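Side-chain contacts in sucrose 6(F)-phosphate phosphorylase (Thermoanaerobacterium thermosaccharolyticum DSM 571, PDB 6S9V), which belongs to the alpha-amylase-like enzymes, built on a barrel of eight parallel strands that is joined to a smaller antiparallel sheet near the C-terminus: residues 441-446 with 488-493; 272-277 with 292-297; 278-283 with 362-367. One frame throughout, in Å; residues are numbered along the deposited sequence.

Contact 1 of 3, residues 441-446 with 488-493; sequences IRFRNE and IDYINE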
loop_
_atom_site.group_PDB
_atom_site.type_symbol
_atom_site.label_atom_id
_atom_site.label_comp_id
_atom_site.label_asym_id
_atom_site.label_seq_id
_atom_site.Cartn_x
_atom_site.Cartn_y
_atom_site.Cartn_z
ATOM N N ILE A 441 -3.011 0.115 20.156
ATOM C CA ILE A 441 -3.480 1.068 19.154
ATOM C C ILE A 441 -4.107 2.279 19.829
ATOM O O ILE A 441 -3.805 3.434 19.490
ATOM C CB ILE A 441 -4.465 0.389 18.184
ATOM C CG1 ILE A 441 -3.723 -0.569 17.252
ATOM C CG2 ILE A 441 -5.206 1.437 17.387
ATOM C CD1 ILE A 441 -4.648 -1.486 16.453
ATOM N N ARG A 442 -5.007 2.039 20.784
ATOM C CA ARG A 442 -5.669 3.158 21.442
ATOM C C ARG A 442 -4.678 4.012 22.223
ATOM O O ARG A 442 -4.835 5.240 22.285
ATOM C CB ARG A 442 -6.809 2.668 22.334
ATOM C CG ARG A 442 -7.962 2.086 21.512
ATOM C CD ARG A 442 -9.303 2.323 22.188
ATOM N NE ARG A 442 -9.568 1.407 23.277
ATOM C CZ ARG A 442 -10.529 1.566 24.182
ATOM N NH1 ARG A 442 -11.341 2.624 24.151
ATOM N NH2 ARG A 442 -10.672 0.651 25.125
ATOM N N PHE A 443 -3.652 3.400 22.817
ATOM C CA PHE A 443 -2.605 4.204 23.433
ATOM C C PHE A 443 -1.937 5.110 22.403
ATOM O O PHE A 443 -1.716 6.302 22.658
ATOM C CB PHE A 443 -1.551 3.329 24.107
ATOM C CG PHE A 443 -0.496 4.129 24.828
ATOM C CD1 PHE A 443 -0.735 4.621 26.101
ATOM C CD2 PHE A 443 0.713 4.417 24.217
ATOM C CE1 PHE A 443 0.226 5.386 26.769
ATOM C CE2 PHE A 443 1.683 5.166 24.881
ATOM C CZ PHE A 443 1.435 5.646 26.156
ATOM N N ARG A 444 -1.628 4.564 21.222
ATOM C CA ARG A 444 -1.007 5.355 20.160
ATOM C C ARG A 444 -1.930 6.466 19.657
ATOM O O ARG A 444 -1.449 7.504 19.177
ATOM C CB ARG A 444 -0.589 4.421 19.021
ATOM C CG ARG A 444 -0.021 5.095 17.795
ATOM C CD ARG A 444 1.195 5.954 18.093
ATOM N NE ARG A 444 1.750 6.489 16.851
ATOM C CZ ARG A 444 1.187 7.465 16.141
ATOM N NH1 ARG A 444 0.061 8.019 16.559
ATOM N NH2 ARG A 444 1.747 7.882 15.012
ATOM N N ASN A 445 -3.249 6.269 19.741
ATOM C CA ASN A 445 -4.188 7.311 19.339
ATOM C C ASN A 445 -4.439 8.336 20.433
ATOM O O ASN A 445 -4.788 9.483 20.130
ATOM C CB ASN A 445 -5.535 6.712 18.938
ATOM C CG ASN A 445 -5.461 5.949 17.643
ATOM O OD1 ASN A 445 -4.528 6.134 16.858
ATOM N ND2 ASN A 445 -6.448 5.081 17.406
ATOM N N GLU A 446 -4.307 7.944 21.699
ATOM C CA GLU A 446 -4.728 8.797 22.801
ATOM C C GLU A 446 -3.583 9.581 23.421
ATOM O O GLU A 446 -3.783 10.725 23.841
ATOM C CB GLU A 446 -5.388 7.966 23.914
ATOM C CG GLU A 446 -6.717 7.309 23.557
ATOM C CD GLU A 446 -7.155 6.276 24.597
ATOM O OE1 GLU A 446 -6.352 5.972 25.501
ATOM O OE2 GLU A 446 -8.301 5.776 24.519
ATOM N N ILE A 488 6.066 0.358 27.979
ATOM C CA ILE A 488 5.986 1.785 27.679
ATOM C C ILE A 488 5.893 2.521 29.008
ATOM O O ILE A 488 4.908 2.369 29.746
ATOM C CB ILE A 488 4.800 2.122 26.770
ATOM C CG1 ILE A 488 4.969 1.453 25.406
ATOM C CG2 ILE A 488 4.671 3.641 26.624
ATOM C CD1 ILE A 488 3.784 1.638 24.479
ATOM N N ASP A 489 6.924 3.302 29.323
ATOM C CA ASP A 489 6.922 4.173 30.490
ATOM C C ASP A 489 6.384 5.529 30.052
ATOM O O ASP A 489 6.915 6.127 29.112
ATOM C CB ASP A 489 8.328 4.335 31.063
ATOM C CG ASP A 489 8.826 3.084 31.763
ATOM O OD1 ASP A 489 7.995 2.284 32.232
ATOM O OD2 ASP A 489 10.057 2.913 31.854
ATOM N N TYR A 490 5.332 6.007 30.711
ATOM C CA TYR A 490 4.704 7.251 30.289
ATOM C C TYR A 490 4.252 8.042 31.505
ATOM O O TYR A 490 4.193 7.532 32.626
ATOM C CB TYR A 490 3.523 6.985 29.343
ATOM C CG TYR A 490 2.314 6.380 30.015
ATOM C CD1 TYR A 490 2.209 5.008 30.194
ATOM C CD2 TYR A 490 1.274 7.182 30.464
ATOM C CE1 TYR A 490 1.102 4.450 30.805
ATOM C CE2 TYR A 490 0.164 6.638 31.081
ATOM C CZ TYR A 490 0.083 5.267 31.248
ATOM O OH TYR A 490 -1.011 4.717 31.861
ATOM N N ILE A 491 3.938 9.315 31.263
ATOM C CA ILE A 491 3.512 10.246 32.303
ATOM C C ILE A 491 1.991 10.325 32.256
ATOM O O ILE A 491 1.414 10.694 31.226
ATOM C CB ILE A 491 4.136 11.637 32.107
ATOM C CG1 ILE A 491 5.665 11.559 32.066
ATOM C CG2 ILE A 491 3.656 12.584 33.201
ATOM C CD1 ILE A 491 6.301 10.971 33.303
ATOM N N ASN A 492 1.335 9.983 33.363
ATOM C CA ASN A 492 -0.122 9.951 33.393
ATOM C C ASN A 492 -0.659 11.366 33.630
ATOM O O ASN A 492 0.093 12.342 33.674
ATOM C CB ASN A 492 -0.598 8.952 34.447
ATOM C CG ASN A 492 -0.263 9.380 35.870
ATOM O OD1 ASN A 492 0.117 10.522 36.131
ATOM N ND2 ASN A 492 -0.388 8.443 36.800
ATOM N N GLU A 493 -1.979 11.494 33.783
ATOM C CA GLU A 493 -2.589 12.812 33.914
ATOM C C GLU A 493 -2.169 13.519 35.197
ATOM O O GLU A 493 -2.189 14.755 35.245
ATOM C CB GLU A 493 -4.116 12.686 33.860
ATOM C CG GLU A 493 -4.703 12.515 32.460
ATOM C CD GLU A 493 -4.548 13.753 31.595
ATOM O OE1 GLU A 493 -4.506 14.870 32.154
ATOM O OE2 GLU A 493 -4.480 13.610 30.356
#

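Contact 2 of 3, residues 272-277 with 292-297; sequences DFILPF and YHYLKN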
loop_
_atom_site.group_PDB
_atom_site.type_symbol
_atom_site.label_atom_id
_atom_site.label_comp_id
_atom_site.label_asym_id
_atom_site.label_seq_id
_atom_site.Cartn_x
_atom_site.Cartn_y
_atom_site.Cartn_z
ATOM N N ASP A 272 6.314 3.673 3.628
ATOM C CA ASP A 272 7.554 3.147 4.186
ATOM C C ASP A 272 7.627 1.663 3.832
ATOM O O ASP A 272 7.101 0.811 4.541
ATOM C CB ASP A 272 7.609 3.371 5.691
ATOM C CG ASP A 272 8.984 3.079 6.268
ATOM O OD1 ASP A 272 9.716 2.272 5.660
ATOM O OD2 ASP A 272 9.342 3.669 7.312
ATOM N N PHE A 273 8.270 1.356 2.706
ATOM C CA PHE A 273 8.412 -0.027 2.255
ATOM C C PHE A 273 9.694 -0.689 2.747
ATOM O O PHE A 273 9.965 -1.842 2.378
ATOM C CB PHE A 273 8.340 -0.086 0.728
ATOM C CG PHE A 273 6.933 0.088 0.167
ATOM C CD1 PHE A 273 5.834 -0.548 0.749
ATOM C CD2 PHE A 273 6.720 0.894 -0.939
ATOM C CE1 PHE A 273 4.558 -0.393 0.225
ATOM C CE2 PHE A 273 5.446 1.057 -1.468
ATOM C CZ PHE A 273 4.363 0.419 -0.889
ATOM N N ILE A 274 10.477 -0.004 3.571
ATOM C CA ILE A 274 11.702 -0.561 4.143
ATOM C C ILE A 274 11.439 -1.103 5.545
ATOM O O ILE A 274 12.040 -2.112 5.949
ATOM C CB ILE A 274 12.811 0.501 4.155
ATOM C CG1 ILE A 274 13.257 0.813 2.725
ATOM C CG2 ILE A 274 14.008 0.045 4.974
ATOM C CD1 ILE A 274 14.012 2.115 2.589
ATOM N N LEU A 275 10.557 -0.446 6.296
ATOM C CA LEU A 275 10.294 -0.868 7.669
ATOM C C LEU A 275 9.751 -2.289 7.791
ATOM O O LEU A 275 10.110 -2.969 8.768
ATOM C CB LEU A 275 9.318 0.111 8.327
ATOM C CG LEU A 275 9.135 -0.005 9.838
ATOM C CD1 LEU A 275 10.372 0.423 10.602
ATOM C CD2 LEU A 275 7.917 0.804 10.274
ATOM N N PRO A 276 8.869 -2.778 6.913
ATOM C CA PRO A 276 8.318 -4.136 7.139
ATOM C C PRO A 276 9.397 -5.208 7.240
ATOM O O PRO A 276 9.404 -5.995 8.197
ATOM C CB PRO A 276 7.380 -4.338 5.937
ATOM C CG PRO A 276 6.991 -2.925 5.529
ATOM C CD PRO A 276 8.233 -2.106 5.767
ATOM N N PHE A 277 10.320 -5.252 6.278
ATOM C CA PHE A 277 11.434 -6.194 6.357
ATOM C C PHE A 277 12.361 -5.856 7.518
ATOM O O PHE A 277 12.844 -6.754 8.218
ATOM C CB PHE A 277 12.221 -6.189 5.040
ATOM C CG PHE A 277 13.371 -7.170 5.012
ATOM C CD1 PHE A 277 14.584 -6.872 5.628
ATOM C CD2 PHE A 277 13.241 -8.380 4.360
ATOM C CE1 PHE A 277 15.639 -7.789 5.606
ATOM C CE2 PHE A 277 14.282 -9.297 4.330
ATOM C CZ PHE A 277 15.480 -9.006 4.944
ATOM N N TYR A 292 17.956 0.894 13.878
ATOM C CA TYR A 292 18.498 2.166 14.332
ATOM C C TYR A 292 19.124 2.935 13.179
ATOM O O TYR A 292 18.960 4.157 13.079
ATOM C CB TYR A 292 19.496 1.931 15.460
ATOM C CG TYR A 292 18.849 2.077 16.825
ATOM C CD1 TYR A 292 17.641 1.447 17.109
ATOM C CD2 TYR A 292 19.434 2.854 17.815
ATOM C CE1 TYR A 292 17.034 1.577 18.347
ATOM C CE2 TYR A 292 18.842 2.988 19.060
ATOM C CZ TYR A 292 17.637 2.352 19.316
ATOM O OH TYR A 292 17.039 2.487 20.546
ATOM N N HIS A 293 19.844 2.244 12.292
ATOM C CA HIS A 293 20.407 2.929 11.134
ATOM C C HIS A 293 19.310 3.528 10.265
ATOM O O HIS A 293 19.461 4.638 9.740
ATOM C CB HIS A 293 21.258 1.973 10.298
ATOM C CG HIS A 293 21.956 2.642 9.157
ATOM N ND1 HIS A 293 22.960 3.570 9.341
ATOM C CD2 HIS A 293 21.783 2.537 7.819
ATOM C CE1 HIS A 293 23.385 3.995 8.165
ATOM N NE2 HIS A 293 22.685 3.386 7.225
ATOM N N TYR A 294 18.192 2.813 10.113
ATOM C CA TYR A 294 17.096 3.299 9.278
ATOM C C TYR A 294 16.377 4.478 9.932
ATOM O O TYR A 294 16.073 5.481 9.271
ATOM C CB TYR A 294 16.120 2.153 8.981
ATOM C CG TYR A 294 14.973 2.560 8.084
ATOM C CD1 TYR A 294 15.212 3.291 6.926
ATOM C CD2 TYR A 294 13.660 2.211 8.381
ATOM C CE1 TYR A 294 14.184 3.673 6.099
ATOM C CE2 TYR A 294 12.613 2.587 7.548
ATOM C CZ TYR A 294 12.890 3.322 6.409
ATOM O OH TYR A 294 11.881 3.721 5.567
ATOM N N LEU A 295 16.083 4.371 11.233
ATOM C CA LEU A 295 15.367 5.434 11.924
ATOM C C LEU A 295 16.127 6.752 11.875
ATOM O O LEU A 295 15.505 7.820 11.832
ATOM C CB LEU A 295 15.101 5.037 13.372
ATOM C CG LEU A 295 14.089 3.916 13.580
ATOM C CD1 LEU A 295 13.962 3.601 15.071
ATOM C CD2 LEU A 295 12.740 4.286 13.006
ATOM N N LYS A 296 17.460 6.693 11.872
ATOM C CA LYS A 296 18.306 7.879 11.843
ATOM C C LYS A 296 18.476 8.454 10.442
ATOM O O LYS A 296 18.977 9.572 10.309
ATOM C CB LYS A 296 19.690 7.543 12.416
ATOM C CG LYS A 296 19.693 7.165 13.896
ATOM C CD LYS A 296 21.085 6.723 14.378
ATOM C CE LYS A 296 21.070 6.317 15.854
ATOM N NZ LYS A 296 22.418 5.891 16.348
ATOM N N ASN A 297 18.054 7.729 9.403
ATOM C CA ASN A 297 18.313 8.113 8.023
ATOM C C ASN A 297 17.095 7.790 7.158
ATOM O O ASN A 297 17.138 6.966 6.247
ATOM C CB ASN A 297 19.542 7.391 7.470
ATOM C CG ASN A 297 20.808 7.723 8.224
ATOM O OD1 ASN A 297 21.441 8.744 7.967
ATOM N ND2 ASN A 297 21.185 6.862 9.164
#

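Contact 3 of 3, residues 278-283 with 362-367; sequences TVLYTL and CTYYSA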
loop_
_atom_site.group_PDB
_atom_site.type_symbol
_atom_site.label_atom_id
_atom_site.label_comp_id
_atom_site.label_asym_id
_atom_site.label_seq_id
_atom_site.Cartn_x
_atom_site.Cartn_y
_atom_site.Cartn_z
ATOM N N THR A 278 12.639 -4.564 7.727
ATOM C CA THR A 278 13.566 -4.165 8.781
ATOM C C THR A 278 13.092 -4.643 10.147
ATOM O O THR A 278 13.894 -5.113 10.963
ATOM C CB THR A 278 13.741 -2.641 8.759
ATOM O OG1 THR A 278 14.333 -2.256 7.512
ATOM C CG2 THR A 278 14.628 -2.171 9.904
ATOM N N VAL A 279 11.789 -4.548 10.413
ATOM C CA VAL A 279 11.268 -5.007 11.694
ATOM C C VAL A 279 11.355 -6.525 11.798
ATOM O O VAL A 279 11.709 -7.067 12.852
ATOM C CB VAL A 279 9.836 -4.488 11.903
ATOM C CG1 VAL A 279 9.176 -5.195 13.078
ATOM C CG2 VAL A 279 9.861 -2.972 12.145
ATOM N N LEU A 280 11.067 -7.238 10.706
ATOM C CA LEU A 280 11.215 -8.696 10.726
ATOM C C LEU A 280 12.642 -9.088 11.086
ATOM O O LEU A 280 12.871 -9.959 11.938
ATOM C CB LEU A 280 10.847 -9.292 9.369
ATOM C CG LEU A 280 9.436 -9.818 9.126
ATOM C CD1 LEU A 280 9.385 -10.383 7.713
ATOM C CD2 LEU A 280 9.026 -10.872 10.147
ATOM N N TYR A 281 13.618 -8.486 10.402
ATOM C CA TYR A 281 15.019 -8.787 10.678
ATOM C C TYR A 281 15.380 -8.452 12.117
ATOM O O TYR A 281 16.094 -9.217 12.783
ATOM C CB TYR A 281 15.911 -8.015 9.702
ATOM C CG TYR A 281 17.386 -8.161 9.986
ATOM C CD1 TYR A 281 18.030 -7.319 10.890
ATOM C CD2 TYR A 281 18.136 -9.145 9.363
ATOM C CE1 TYR A 281 19.383 -7.458 11.163
ATOM C CE2 TYR A 281 19.494 -9.288 9.625
ATOM C CZ TYR A 281 20.107 -8.445 10.527
ATOM O OH TYR A 281 21.452 -8.598 10.786
ATOM N N THR A 282 14.904 -7.304 12.609
ATOM C CA THR A 282 15.191 -6.882 13.973
ATOM C C THR A 282 14.773 -7.947 14.979
ATOM O O THR A 282 15.528 -8.284 15.901
ATOM C CB THR A 282 14.450 -5.571 14.268
ATOM O OG1 THR A 282 14.891 -4.539 13.368
ATOM C CG2 THR A 282 14.673 -5.148 15.691
ATOM N N LEU A 283 13.558 -8.472 14.823
ATOM C CA LEU A 283 13.001 -9.411 15.787
ATOM C C LEU A 283 13.567 -10.812 15.607
ATOM O O LEU A 283 13.844 -11.500 16.599
ATOM C CB LEU A 283 11.480 -9.417 15.662
ATOM C CG LEU A 283 10.861 -8.045 15.932
ATOM C CD1 LEU A 283 9.411 -8.007 15.484
ATOM C CD2 LEU A 283 10.971 -7.703 17.406
ATOM N N CYS A 362 2.872 -13.566 2.964
ATOM C CA CYS A 362 2.819 -14.182 4.287
ATOM C C CYS A 362 2.083 -13.218 5.202
ATOM O O CYS A 362 2.297 -12.010 5.096
ATOM C CB CYS A 362 4.242 -14.434 4.823
ATOM S SG CYS A 362 4.407 -15.507 6.285
ATOM N N THR A 363 1.209 -13.723 6.081
ATOM C CA THR A 363 0.672 -12.815 7.099
ATOM C C THR A 363 1.807 -12.422 8.041
ATOM O O THR A 363 2.750 -13.186 8.256
ATOM C CB THR A 363 -0.495 -13.423 7.888
ATOM O OG1 THR A 363 -0.017 -14.391 8.833
ATOM C CG2 THR A 363 -1.509 -14.059 6.947
ATOM N N TYR A 364 1.745 -11.200 8.572
ATOM C CA TYR A 364 2.864 -10.736 9.385
ATOM C C TYR A 364 2.966 -11.535 10.678
ATOM O O TYR A 364 4.070 -11.853 11.136
ATOM C CB TYR A 364 2.738 -9.242 9.657
ATOM C CG TYR A 364 4.079 -8.567 9.805
ATOM C CD1 TYR A 364 4.747 -8.051 8.699
ATOM C CD2 TYR A 364 4.688 -8.467 11.047
ATOM C CE1 TYR A 364 5.980 -7.441 8.832
ATOM C CE2 TYR A 364 5.912 -7.865 11.192
ATOM C CZ TYR A 364 6.561 -7.351 10.083
ATOM O OH TYR A 364 7.791 -6.746 10.244
ATOM N N TYR A 365 1.823 -11.897 11.261
ATOM C CA TYR A 365 1.808 -12.733 12.454
ATOM C C TYR A 365 2.431 -14.097 12.178
ATOM O O TYR A 365 3.247 -14.582 12.973
ATOM C CB TYR A 365 0.364 -12.851 12.939
ATOM C CG TYR A 365 0.139 -13.636 14.206
ATOM C CD1 TYR A 365 0.639 -13.199 15.429
ATOM C CD2 TYR A 365 -0.626 -14.790 14.188
ATOM C CE1 TYR A 365 0.392 -13.915 16.599
ATOM C CE2 TYR A 365 -0.874 -15.507 15.341
ATOM C CZ TYR A 365 -0.358 -15.075 16.539
ATOM O OH TYR A 365 -0.617 -15.802 17.679
ATOM N N SER A 366 2.087 -14.716 11.044
ATOM C CA SER A 366 2.713 -15.989 10.677
ATOM C C SER A 366 4.211 -15.821 10.429
ATOM O O SER A 366 5.009 -16.718 10.742
ATOM C CB SER A 366 2.046 -16.571 9.427
ATOM O OG SER A 366 0.762 -17.099 9.709
ATOM N N ALA A 367 4.608 -14.677 9.861
ATOM C CA ALA A 367 6.020 -14.429 9.594
ATOM C C ALA A 367 6.836 -14.387 10.878
ATOM O O ALA A 367 8.018 -14.747 10.871
ATOM C CB ALA A 367 6.185 -13.119 8.822
#

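Contact 1 of 3, residues 441-446 with 488-493
Phe443 of helix 432-446 turns the edge of its ring onto the face of Tyr490 on strand 485-491, an edge-to-face aromatic pair with centroids 5.3 Å apart and planes at 63°. The edge carbon Phe443 CE1 stands over the middle of the tyrosine ring, and its nearest atom there is Tyr490 CD1 at 4.0 Å. With CG anti to the backbone N (chi1 -176°), the phenylalanine projects from the helix toward the strand, bridging backbones whose closest CA atoms, those of Phe443 and Ile488, are 9.9 Å apart. On the inner side the packing is closer: Ile488 CG2 lies 3.8 Å from Phe443 CE2 and equally near CZ, while Ile488 CD1 runs back along the ring past CE2 and CD2. Ile488 is buried, and its side chain also touches Cys475, Leu477 and Phe384. The side toward Tyr490 is looser, for the rings come no nearer than that 4.0 Å and both aromatic residues remain partly exposed. Tyr447 adds a third ring, meeting Phe443 at a small angle between planes and Tyr490 edge-to-face. Only 148 Å² is buried between the segments, summed over both, and every contact is between carbons. The chemistry is therefore dispersion plus the weak electrostatics of ring hydrogens facing a pi cloud, which joins the helix to the C-terminal antiparallel sheet without a polar bond between the segments.

Contact 2 of 3, residues 272-277 with 292-297
Tyr294 reaches from helix 289-295 to the turn that opens helix 275-285, and its hydroxyl donates to Asp272 OD1 over 2.6 Å. From CB the ring extends away from the backbone N, which sends it toward the other segment. The first ring atoms, CG, CD1 and CD2, already lie under Ile274 CG2, whose methyl sits 3.7 Å from the ring centroid and 8° off the normal, a CH-pi contact over the face. Farther out, CE1 meets Ile274 CD1 at 3.8 Å. On the other flank CE2 approaches the Asp272 carboxylate and, more distantly, Leu275 CB at 4.2 Å. CZ lies 3.6 Å from Ile274 CB, and beyond it OH ends on the aspartate, which reaches the ring edge with its carboxylate plane turned 72° from the ring. The hydroxyl approaches OD1 from 48° out of that plane. OD1 also takes the N-H of Leu275 at 2.9 Å and, over a longer and more bent bond, that of Ile274, so three donors grip one buried oxygen that caps the start of the helix. Arg298 forms a salt bridge with OD2, probably helping to keep the carboxylate charged. The contact lies just after barrel strand 269-271: strand 302-304 touches Asp272, Leu275 and Tyr294, while helix 257-265 supplies Phe257 against Ile274 and Tyr261 against Tyr294.

Contact 3 of 3, residues 278-283 with 362-367
Helix packing outside the barrel strands brings the short helix 364-367 against helix 275-285, with Tyr364 reaching across to Val279 and Leu280. Its chi1 of -149° lies well short of fully anti, and the ring is carried past the leucine in the opposite direction to the leucine side chain. Leu280 CG comes 3.9 Å from Tyr364 CZ, obliquely to the ring. The hydroxyl end presses on Val279, whose CB lies 3.5 Å from Tyr364 OH and whose CG1 is equally near; the valine crosses the tyrosine at about a right angle. Although Leu280 N is 3.3 Å from Tyr364 OH, the angle is too poor for a hydrogen bond. The hydroxyl instead probably bonds to the carbonyl oxygen of Pro276, about one turn before Val279 and Leu280 on the same helix. One turn beyond Tyr364, Ala367 CB meets Leu280 CD2 at 3.9 Å; here the closest CA atoms, of Leu280 and Ala367, are 7.8 Å apart, consistent with the small size of the alanine methyl. The short helix is fixed at its start by Thr363, the N-cap, whose OG1 accepts from Ser366 N at 3.1 Å with an N-H...O angle of 153°. All four touching residues are buried. Around them, helix 372-384 packs Ala378 and Ile381 against Val279, helix 324-336 brings Cys334 to Leu280, and helix 289-295 lies against Thr278 and Thr282, while Arg337 binds the carbonyl oxygen of Ala367.

Contacts 2 and 3 share helix 275-285 and meet directly: Tyr364 OH of contact 3 lies 2.7 Å from Pro276 O of contact 2, a probable hydrogen bond, although their centres are 14 Å apart. Their segments alternate along the chain; 292-297 meets the turn and first residue of the helix, while 362-367 meets Val279 and Leu280 farther along. Contact 1 follows both in sequence and stands apart, its centre 23 Å from that of contact 2 and 24 Å from that of contact 3, with nearest atoms about 11 and 13 Å away. Contacts 2 and 3 both pack helix 275-285, which follows barrel strand 269-271, whereas contact 1 joins helix 432-446 to the antiparallel sheet.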